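Local atomic coordinates of pseudoaglycone deacetylase Dbv21 (Actinoplanes teichomyceticus, PDB entry 3DFI), a protein that probably removes the acetyl group from the pseudoaglycone intermediate of the lipoglycopeptide antibiotic A40926, as a zinc-dependent deacetylase of the PIG-L family. Residues L22-G25 and A26-Q30; A81-Q85 and L86-H90; S139-E143 and C144-L148; L181-L185 and P186-Y190; E196-D199 and G200-L203. All coordinates share one frame; numbering follows the deposited sequence.

Contact 1. Residues L22-G25 and A26-Q30; sequences LSVG and ASLAQ
V24 packs against S27 and L28 one turn further on, a local, buried contact inside helix 19-33, which connects the parallel strands 9-14 and 37-42. Its two methyls divide the work. CG2 stands anti to the backbone N and reaches forward along the helix, where it lies 3.5 Å from S27 CB and 3.9 Å from L28 CG. CG1, with chi1 at 55°, sits between the backbone N and the carbonyl carbon and lies 4.1 Å from both L28 CG and L28 CD1, so both V24 methyls touch the fork of L28. The V24 and L28 side chains meet at about a right angle, and L28 continues past V24 onto V38 and V40 of strand 37-42.

L28 N donates to V24 O at 2.9 Å, nearly in line with the carbonyl, and A29 N donates to G25 O, also at 2.9 Å. The helix is kinked here, however: the N atoms of A26 and S27 make no bond to the preceding turn. E259 answers part of this from outside, since its carboxylate accepts from A26 N and also hydrogen-bonds S27 OG, which has S209 OG as a further partner. W182 touches V24 from the sheet. This is the helix of the beta-alpha-beta unit formed with strands 9-14 and 37-42, kinked in its middle, in the alpha/beta fold of the PIG-L deacetylases.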
# COMPACT_ATOMS: atom_id res chain seq x y z
N LEU A 22 -3.47 1.54 4.89
CA LEU A 22 -3.70 2.98 5.06
C LEU A 22 -4.52 3.57 3.91
O LEU A 22 -5.32 4.50 4.11
CB LEU A 22 -2.36 3.74 5.12
CG LEU A 22 -1.52 3.74 6.40
CD1 LEU A 22 -0.11 4.26 6.11
CD2 LEU A 22 -2.20 4.56 7.44
N SER A 23 -4.29 3.04 2.71
CA SER A 23 -4.88 3.62 1.49
C SER A 23 -6.13 2.91 1.01
O SER A 23 -7.06 3.57 0.57
CB SER A 23 -3.87 3.66 0.36
OG SER A 23 -2.68 4.28 0.77
N VAL A 24 -6.14 1.58 1.04
CA VAL A 24 -7.29 0.79 0.54
C VAL A 24 -7.93 -0.18 1.58
O VAL A 24 -8.76 -1.02 1.24
CB VAL A 24 -6.95 0.10 -0.85
CG1 VAL A 24 -5.72 -0.74 -0.77
CG2 VAL A 24 -8.12 -0.70 -1.37
N GLY A 25 -7.55 -0.02 2.84
CA GLY A 25 -7.96 -0.93 3.90
C GLY A 25 -9.46 -1.15 4.00
O GLY A 25 -9.91 -2.28 4.16
N ALA A 26 -10.25 -0.07 3.93
CA ALA A 26 -11.71 -0.21 3.97
C ALA A 26 -12.31 -0.94 2.73
O ALA A 26 -13.23 -1.74 2.86
CB ALA A 26 -12.38 1.16 4.18
N SER A 27 -11.79 -0.66 1.54
CA SER A 27 -12.24 -1.36 0.32
C SER A 27 -11.84 -2.84 0.38
O SER A 27 -12.58 -3.71 -0.07
CB SER A 27 -11.62 -0.74 -0.93
OG SER A 27 -12.06 0.59 -1.12
N LEU A 28 -10.69 -3.12 0.98
CA LEU A 28 -10.26 -4.50 1.15
C LEU A 28 -11.18 -5.23 2.13
O LEU A 28 -11.63 -6.35 1.84
CB LEU A 28 -8.80 -4.59 1.60
CG LEU A 28 -7.74 -4.08 0.61
CD1 LEU A 28 -6.32 -4.25 1.20
CD2 LEU A 28 -7.84 -4.76 -0.72
N ALA A 29 -11.44 -4.59 3.28
CA ALA A 29 -12.39 -5.09 4.28
C ALA A 29 -13.76 -5.32 3.66
O ALA A 29 -14.41 -6.34 3.92
CB ALA A 29 -12.50 -4.11 5.41
N GLN A 30 -14.22 -4.35 2.86
CA GLN A 30 -15.53 -4.45 2.19
C GLN A 30 -15.56 -5.58 1.17
O GLN A 30 -16.60 -6.24 0.99
CB GLN A 30 -15.91 -3.14 1.50
CG GLN A 30 -17.32 -3.14 0.88
CD GLN A 30 -18.40 -3.09 1.94
OE1 GLN A 30 -19.23 -4.00 2.06
NE2 GLN A 30 -18.40 -2.02 2.74

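Contact 2. Residues A81-Q85 and L86-H90; sequences AALDQ and LGAGH
L83 lays its CD1 methyl against H90, 3.6 Å from H90 CB, while CD2 is 4.2 Å from A88 CB, so one leucine spans the turn from the end of helix 71-86 to the start of strand 89-92. With chi1 at -68°, its CG lies beside the backbone N and opposite the carbonyl carbon, which turns both methyls towards the chain leaving the helix. H90 crosses it at a slant and offers CB rather than its ring.

L83 O accepts from A88 N at 2.9 Å, the donor standing above the carbonyl plane, and takes a second, weak bond from L86 N. G87 N donates weakly to D84 O at 3.3 Å. G87 itself has left helical geometry with phi 68°, a backbone shape that glycine adopts readily.

Beyond the turn, L86 packs on V21 and A29 of helix 19-33, L83 on V21 and V40, and A88 on V38. G89 pairs with V38 and V40 through its backbone, and R218 takes up Q85 O. Positive phi at G87, with A88 N bonded to L83 O and G87 N weakly to D84 O, makes this a Schellman motif, leading the chain into an outermost strand.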
# COMPACT_ATOMS: atom_id res chain seq x y z
N ALA A 81 -0.85 -8.71 12.10
CA ALA A 81 -1.94 -8.31 13.02
C ALA A 81 -3.01 -7.47 12.30
O ALA A 81 -4.21 -7.77 12.38
CB ALA A 81 -1.38 -7.55 14.23
N ALA A 82 -2.56 -6.44 11.60
CA ALA A 82 -3.43 -5.58 10.79
C ALA A 82 -4.24 -6.35 9.72
O ALA A 82 -5.47 -6.25 9.67
CB ALA A 82 -2.62 -4.46 10.12
N LEU A 83 -3.56 -7.12 8.88
CA LEU A 83 -4.25 -7.78 7.76
C LEU A 83 -5.25 -8.85 8.25
O LEU A 83 -6.37 -8.97 7.71
CB LEU A 83 -3.23 -8.34 6.76
CG LEU A 83 -2.44 -7.27 6.00
CD1 LEU A 83 -1.29 -7.86 5.19
CD2 LEU A 83 -3.35 -6.45 5.09
N ASP A 84 -4.84 -9.62 9.26
CA ASP A 84 -5.74 -10.53 9.98
C ASP A 84 -7.06 -9.89 10.44
O ASP A 84 -8.10 -10.54 10.39
CB ASP A 84 -5.04 -11.11 11.22
CG ASP A 84 -4.12 -12.26 10.89
OD1 ASP A 84 -3.91 -12.56 9.68
OD2 ASP A 84 -3.58 -12.87 11.83
N GLN A 85 -7.01 -8.63 10.88
CA GLN A 85 -8.23 -7.92 11.30
C GLN A 85 -9.15 -7.57 10.10
O GLN A 85 -10.38 -7.43 10.27
CB GLN A 85 -7.91 -6.67 12.14
CG GLN A 85 -8.97 -6.32 13.26
CD GLN A 85 -10.20 -5.54 12.73
OE1 GLN A 85 -10.10 -4.85 11.70
NE2 GLN A 85 -11.33 -5.63 13.43
N LEU A 86 -8.57 -7.44 8.91
CA LEU A 86 -9.33 -7.17 7.70
C LEU A 86 -9.79 -8.45 6.99
O LEU A 86 -10.51 -8.39 5.97
CB LEU A 86 -8.52 -6.31 6.73
CG LEU A 86 -8.05 -4.92 7.14
CD1 LEU A 86 -7.32 -4.29 5.96
CD2 LEU A 86 -9.22 -4.04 7.59
N GLY A 87 -9.35 -9.58 7.53
CA GLY A 87 -9.53 -10.89 6.93
C GLY A 87 -8.74 -11.10 5.66
O GLY A 87 -9.14 -11.89 4.82
N ALA A 88 -7.63 -10.38 5.49
CA ALA A 88 -6.83 -10.47 4.27
C ALA A 88 -5.61 -11.36 4.51
O ALA A 88 -5.03 -11.34 5.60
CB ALA A 88 -6.39 -9.10 3.83
N GLY A 89 -5.22 -12.14 3.49
CA GLY A 89 -3.96 -12.88 3.52
C GLY A 89 -2.80 -11.90 3.41
O GLY A 89 -2.98 -10.79 2.89
N HIS A 90 -1.63 -12.29 3.96
CA HIS A 90 -0.39 -11.51 3.82
C HIS A 90 0.67 -12.31 3.06
O HIS A 90 0.71 -13.52 3.19
CB HIS A 90 0.19 -11.10 5.19
CG HIS A 90 0.54 -12.26 6.08
ND1 HIS A 90 1.81 -12.80 6.14
CD2 HIS A 90 -0.22 -12.99 6.92
CE1 HIS A 90 1.82 -13.81 7.00
NE2 HIS A 90 0.60 -13.95 7.49

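Contact 3. Residues S139-E143 and C144-L148; sequences SMIAE and CDPTL
M140 and C144 meet through their ends: the methionine methyl CE lies 3.4 Å from C144 SG, one turn further along helix 126-144. The methionine chain gets there by leaving with CG anti to the backbone N (chi1 -159°) and then bending at both later torsions, so that CE swings forward along the helix. C144 turns SG beside its own backbone N, on the flank from which the methyl arrives. A second apolar pair joins the helix to the residues after it: I141 CG2 sits 3.9 Å from P146 CD, the proline ring and the isoleucine branch crossing at about a right angle. The proline also packs closely on the backbone, P146 CD lying 3.3 Å from I141 O. Both of these residues rest on L11 of strand 9-14, and so does M140.

Two backbone hydrogen bonds link the last helical turn to the residues that follow. C144 N donates to M140 O at 2.8 Å, and D145 N donates to I141 O at 2.9 Å, the latter with an N-H...O angle of 134°. D145 is where the chain leaves helical geometry, with phi at 43°, so the arrangement is a helix C-terminus with a left-handed residue, D145, and then a proline. The connection leads from helix 126-144 into strand 148-152, the strand next to 9-14 in the central sheet.

Among polar partners further out, R9 binds D145 O through NE, and its backbone pairs with T147 and L148. T147 OG1 has two partners there, D6 O and R9 N.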
# COMPACT_ATOMS: atom_id res chain seq x y z
N SER A 139 5.51 -13.75 -10.31
CA SER A 139 5.46 -15.02 -9.57
C SER A 139 4.27 -15.01 -8.60
O SER A 139 3.55 -16.00 -8.49
CB SER A 139 6.76 -15.25 -8.79
OG SER A 139 7.85 -15.38 -9.68
N MET A 140 4.06 -13.88 -7.92
CA MET A 140 2.91 -13.73 -7.02
C MET A 140 1.53 -13.81 -7.75
O MET A 140 0.60 -14.47 -7.26
CB MET A 140 3.04 -12.46 -6.17
CG MET A 140 2.19 -12.46 -4.89
SD MET A 140 2.81 -13.61 -3.60
CE MET A 140 1.99 -15.14 -3.93
N ILE A 141 1.42 -13.19 -8.92
CA ILE A 141 0.20 -13.28 -9.74
C ILE A 141 -0.11 -14.72 -10.18
O ILE A 141 -1.24 -15.19 -10.05
CB ILE A 141 0.28 -12.36 -10.97
CG1 ILE A 141 0.30 -10.89 -10.51
CG2 ILE A 141 -0.86 -12.67 -11.98
CD1 ILE A 141 0.56 -9.88 -11.61
N ALA A 142 0.90 -15.42 -10.69
CA ALA A 142 0.74 -16.81 -11.08
C ALA A 142 0.22 -17.62 -9.90
O ALA A 142 -0.69 -18.43 -10.03
CB ALA A 142 2.06 -17.36 -11.59
N GLU A 143 0.79 -17.38 -8.73
CA GLU A 143 0.45 -18.13 -7.53
C GLU A 143 -0.95 -17.80 -6.98
O GLU A 143 -1.68 -18.72 -6.58
CB GLU A 143 1.50 -17.87 -6.45
CG GLU A 143 1.50 -18.91 -5.37
CD GLU A 143 2.64 -18.72 -4.40
OE1 GLU A 143 2.38 -18.20 -3.29
OE2 GLU A 143 3.79 -19.08 -4.77
N CYS A 144 -1.33 -16.52 -6.97
CA CYS A 144 -2.58 -16.09 -6.32
C CYS A 144 -3.79 -16.04 -7.29
O CYS A 144 -4.93 -15.90 -6.85
CB CYS A 144 -2.38 -14.72 -5.63
SG CYS A 144 -1.39 -14.79 -4.07
N ASP A 145 -3.52 -16.15 -8.59
CA ASP A 145 -4.54 -16.10 -9.66
C ASP A 145 -5.63 -15.00 -9.47
O ASP A 145 -6.83 -15.29 -9.48
CB ASP A 145 -5.14 -17.51 -9.90
CG ASP A 145 -6.00 -17.60 -11.17
OD1 ASP A 145 -5.90 -16.75 -12.07
OD2 ASP A 145 -6.78 -18.58 -11.27
N PRO A 146 -5.20 -13.73 -9.32
CA PRO A 146 -6.15 -12.67 -8.97
C PRO A 146 -7.05 -12.30 -10.15
O PRO A 146 -6.68 -12.53 -11.30
CB PRO A 146 -5.23 -11.49 -8.67
CG PRO A 146 -4.06 -11.71 -9.55
CD PRO A 146 -3.84 -13.20 -9.51
N THR A 147 -8.22 -11.73 -9.85
CA THR A 147 -9.12 -11.14 -10.87
C THR A 147 -8.99 -9.62 -10.90
O THR A 147 -9.50 -8.95 -11.77
CB THR A 147 -10.59 -11.55 -10.61
OG1 THR A 147 -10.96 -11.14 -9.28
CG2 THR A 147 -10.75 -13.06 -10.71
N LEU A 148 -8.29 -9.08 -9.90
CA LEU A 148 -7.96 -7.65 -9.83
C LEU A 148 -6.65 -7.46 -9.07
O LEU A 148 -6.43 -8.09 -8.02
CB LEU A 148 -9.07 -6.86 -9.13
CG LEU A 148 -8.90 -5.36 -8.82
CD1 LEU A 148 -8.97 -4.56 -10.09
CD2 LEU A 148 -10.00 -4.91 -7.84

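Contact 4. Residues L181-L185 and P186-Y190; sequences LWQDL and PYAAY
Q183 and A188 touch directly, Q183 CG lying 3.4 Å from A188 CB. The glutamine leaves the backbone with CG anti to N (chi1 -172°) and runs out extended, so its length passes alongside the alanine methyl. The same methyl, A188 CB, is 3.3 Å from D184 O, and L185 CD2 is 4.2 Å from it. D184 O is also the acceptor for A188 N at 3.0 Å, so one carbonyl both receives a bond and packs on a methyl of the same residue. This joins the end of strand 179-182 to the short, weakly bonded helix 187-190.

The peptide bond between L185 and P186, where the chain turns from one to the other, is cis. The ring of Y187 then turns back over the proline: P186 CD lies 3.9 Å above the ring plane, over its centre, while D184 CB approaches the ring edge, 4.1 Å from Y187 CD2.

The second shell fixes the polar ends. D184 OD2 is hydrogen-bonded to H161 ND1, and OD1 accepts from I155 N, with a weak further bond from A154 N. Q183 OE1 is hydrogen-bonded to H247 NE2, and S23 OG to L185 N. Y187 packs on D19, with its side chain about 5 Å from the zinc at the nearest atoms.

D19 and H161 bind the zinc together with H16. D184 is a second-shell residue whose bond to ND1 would hold the H161 imidazole in orientation, and its carboxylate could plausibly polarise that ligand, while the cis-proline turn sets Y187 beside the metal site.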
# COMPACT_ATOMS: atom_id res chain seq x y z
N LEU A 181 -4.91 1.95 -9.60
CA LEU A 181 -3.91 2.61 -8.81
C LEU A 181 -4.66 3.38 -7.75
O LEU A 181 -5.59 4.14 -8.06
CB LEU A 181 -3.06 3.53 -9.69
CG LEU A 181 -2.23 2.85 -10.80
CD1 LEU A 181 -1.34 3.83 -11.51
CD2 LEU A 181 -1.40 1.67 -10.26
N TRP A 182 -4.26 3.20 -6.49
CA TRP A 182 -4.89 3.90 -5.37
C TRP A 182 -4.24 5.24 -4.99
O TRP A 182 -3.08 5.48 -5.28
CB TRP A 182 -5.00 2.99 -4.15
CG TRP A 182 -3.69 2.68 -3.39
CD1 TRP A 182 -2.83 3.57 -2.79
CD2 TRP A 182 -3.13 1.37 -3.14
NE1 TRP A 182 -1.78 2.89 -2.18
CE2 TRP A 182 -1.94 1.55 -2.38
CE3 TRP A 182 -3.52 0.05 -3.49
CZ2 TRP A 182 -1.13 0.46 -1.97
CZ3 TRP A 182 -2.74 -1.02 -3.05
CH2 TRP A 182 -1.54 -0.81 -2.32
N GLN A 183 -5.01 6.08 -4.31
CA GLN A 183 -4.54 7.36 -3.81
C GLN A 183 -3.83 7.08 -2.48
O GLN A 183 -4.50 6.69 -1.50
CB GLN A 183 -5.76 8.26 -3.56
CG GLN A 183 -5.49 9.72 -3.21
CD GLN A 183 -6.76 10.46 -2.85
OE1 GLN A 183 -7.47 10.00 -1.94
NE2 GLN A 183 -7.04 11.52 -3.46
N ASP A 184 -2.51 7.30 -2.45
CA ASP A 184 -1.66 6.98 -1.27
C ASP A 184 -2.13 7.79 -0.08
O ASP A 184 -2.29 8.99 -0.20
CB ASP A 184 -0.19 7.33 -1.57
CG ASP A 184 0.33 6.67 -2.88
OD1 ASP A 184 -0.22 6.95 -3.99
OD2 ASP A 184 1.29 5.87 -2.77
N LEU A 185 -2.31 7.15 1.09
CA LEU A 185 -2.76 7.88 2.28
C LEU A 185 -1.76 7.66 3.43
O LEU A 185 -1.16 6.63 3.50
CB LEU A 185 -4.18 7.46 2.68
CG LEU A 185 -5.31 7.94 1.75
CD1 LEU A 185 -6.66 7.26 2.08
CD2 LEU A 185 -5.43 9.48 1.78
N PRO A 186 -1.62 8.64 4.34
CA PRO A 186 -2.35 9.91 4.42
C PRO A 186 -1.80 10.98 3.49
O PRO A 186 -2.34 12.09 3.43
CB PRO A 186 -2.13 10.34 5.87
CG PRO A 186 -0.78 9.78 6.23
CD PRO A 186 -0.65 8.49 5.45
N TYR A 187 -0.75 10.65 2.76
CA TYR A 187 -0.02 11.61 1.92
C TYR A 187 -0.91 12.52 1.06
O TYR A 187 -0.70 13.73 1.02
CB TYR A 187 1.09 10.88 1.15
CG TYR A 187 1.79 9.87 2.08
CD1 TYR A 187 2.55 10.32 3.19
CD2 TYR A 187 1.61 8.48 1.92
CE1 TYR A 187 3.15 9.43 4.09
CE2 TYR A 187 2.22 7.57 2.82
CZ TYR A 187 2.99 8.06 3.89
OH TYR A 187 3.61 7.21 4.78
N ALA A 188 -1.95 11.95 0.44
CA ALA A 188 -2.89 12.72 -0.40
C ALA A 188 -3.77 13.67 0.40
O ALA A 188 -4.27 14.64 -0.16
CB ALA A 188 -3.75 11.80 -1.23
N ALA A 189 -3.94 13.43 1.70
CA ALA A 189 -4.71 14.39 2.52
C ALA A 189 -3.97 15.70 2.75
O ALA A 189 -4.58 16.69 3.14
CB ALA A 189 -5.14 13.77 3.86
N TYR A 190 -2.67 15.71 2.51
CA TYR A 190 -1.85 16.90 2.75
C TYR A 190 -1.48 17.64 1.47
O TYR A 190 -1.48 18.87 1.44
CB TYR A 190 -0.59 16.54 3.55
CG TYR A 190 -0.87 16.01 4.94
CD1 TYR A 190 -1.10 16.88 6.03
CD2 TYR A 190 -0.91 14.64 5.18
CE1 TYR A 190 -1.37 16.39 7.32
CE2 TYR A 190 -1.18 14.13 6.47
CZ TYR A 190 -1.41 15.00 7.53
OH TYR A 190 -1.67 14.48 8.79

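Contact 5. Residues E196-D199 and G200-L203; sequences ELPD and GLRL
With chi1 at -71° and its chain continuing extended, L197 carries its CD1 methyl across to the strand that returns beside it, and L201, with chi1 at -53°, sends CD1 back against P198. Between them the chain makes a type II beta turn from P198 to L201, which introduces strand 201-210, an outermost strand of the sheet. G200 occupies the third position of that turn with phi at 77°, a positive value that favours glycine. The turn is closed by L201 N donating to P198 O at 3.3 Å.

L197 lies against the strand. Its CD1 is 3.7 Å from R202 CA, over the strand backbone, and L197 CD1 is 3.9 Å from L203 CD2. Further back, L197 CB is 4.2 Å from L201 CB, so a single side chain meets three successive residues of the strand. The end of L201 instead turns to the proline: its CD1 methyl rests along the P198 ring, about equally close to CB, CG and CD, and the two side chains cross at a slant.

Neighbours place the turn at the edge of the fold. R165 of helix 159-174 touches both L197 and P198 and donates to E196 O, while L181 of strand 179-182 packs on L197 and L203. Backbone bonds run from G200 to A268 and from R202 to I265, tying the start of this strand to strand 258-266 and the chain just after it. P198 O, the acceptor that closes the turn, also lies 3.4 Å from L201 CB.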
# COMPACT_ATOMS: atom_id res chain seq x y z
N GLU A 196 3.78 10.99 -11.60
CA GLU A 196 4.49 10.93 -12.90
C GLU A 196 4.64 9.50 -13.42
O GLU A 196 5.59 8.77 -13.09
CB GLU A 196 5.84 11.67 -12.88
CG GLU A 196 6.68 11.45 -14.15
CD GLU A 196 7.66 12.58 -14.44
OE1 GLU A 196 7.81 12.93 -15.64
OE2 GLU A 196 8.28 13.12 -13.49
N LEU A 197 3.68 9.13 -14.26
CA LEU A 197 3.57 7.79 -14.84
C LEU A 197 4.65 7.49 -15.88
O LEU A 197 5.19 8.42 -16.48
CB LEU A 197 2.19 7.62 -15.47
CG LEU A 197 1.04 7.51 -14.47
CD1 LEU A 197 -0.28 7.42 -15.20
CD2 LEU A 197 1.23 6.30 -13.57
N PRO A 198 4.97 6.19 -16.09
CA PRO A 198 5.76 5.85 -17.27
C PRO A 198 5.17 6.46 -18.58
O PRO A 198 3.97 6.73 -18.67
CB PRO A 198 5.69 4.31 -17.32
CG PRO A 198 5.43 3.88 -15.91
CD PRO A 198 4.64 5.01 -15.27
N ASP A 199 6.04 6.68 -19.55
CA ASP A 199 5.67 7.21 -20.87
C ASP A 199 4.58 6.35 -21.53
O ASP A 199 4.55 5.14 -21.31
CB ASP A 199 6.91 7.24 -21.76
CG ASP A 199 7.80 8.46 -21.49
OD1 ASP A 199 7.34 9.41 -20.81
OD2 ASP A 199 8.95 8.49 -22.00
N GLY A 200 3.70 6.97 -22.31
CA GLY A 200 2.60 6.24 -22.95
C GLY A 200 1.41 5.88 -22.05
O GLY A 200 0.43 5.29 -22.52
N LEU A 201 1.49 6.26 -20.78
CA LEU A 201 0.41 6.02 -19.82
C LEU A 201 -0.19 7.32 -19.27
O LEU A 201 0.53 8.32 -19.09
CB LEU A 201 0.91 5.17 -18.63
CG LEU A 201 1.63 3.82 -18.85
CD1 LEU A 201 1.92 3.17 -17.49
CD2 LEU A 201 0.79 2.87 -19.68
N ARG A 202 -1.50 7.31 -19.01
CA ARG A 202 -2.15 8.37 -18.20
C ARG A 202 -3.28 7.75 -17.36
O ARG A 202 -3.71 6.62 -17.62
CB ARG A 202 -2.64 9.57 -19.05
CG ARG A 202 -3.98 9.37 -19.73
CD ARG A 202 -4.51 10.59 -20.49
NE ARG A 202 -5.70 10.17 -21.22
CZ ARG A 202 -5.72 9.75 -22.49
NH1 ARG A 202 -4.63 9.79 -23.24
NH2 ARG A 202 -6.86 9.34 -23.02
N LEU A 203 -3.72 8.46 -16.33
CA LEU A 203 -4.78 7.98 -15.45
C LEU A 203 -6.13 8.16 -16.11
O LEU A 203 -6.39 9.19 -16.74
CB LEU A 203 -4.78 8.75 -14.10
CG LEU A 203 -3.54 8.63 -13.20
CD1 LEU A 203 -3.66 9.56 -11.99
CD2 LEU A 203 -3.27 7.20 -12.73

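Contacts 1 and 4 meet most intimately: S23 CB is 3.3 Å from W182 CD1, and L22 O is 3.5 Å from L185 CB. Contact 1 also joins contact 2, where G25 O is 3.7 Å from L86 CD1, while contacts 4 and 5 meet through L181 CD1, 4.1 Å from L203 CD2. Contact 3 touches none of the others. Contact 4 borders the metal site directly, whereas the nearest side chains of contacts 1 and 2, those of V24 and L83, stay about 12 and 14 Å from the zinc. Contacts 2 and 5, whose centres are about 32 Å apart, reach opposite borders of the sheet.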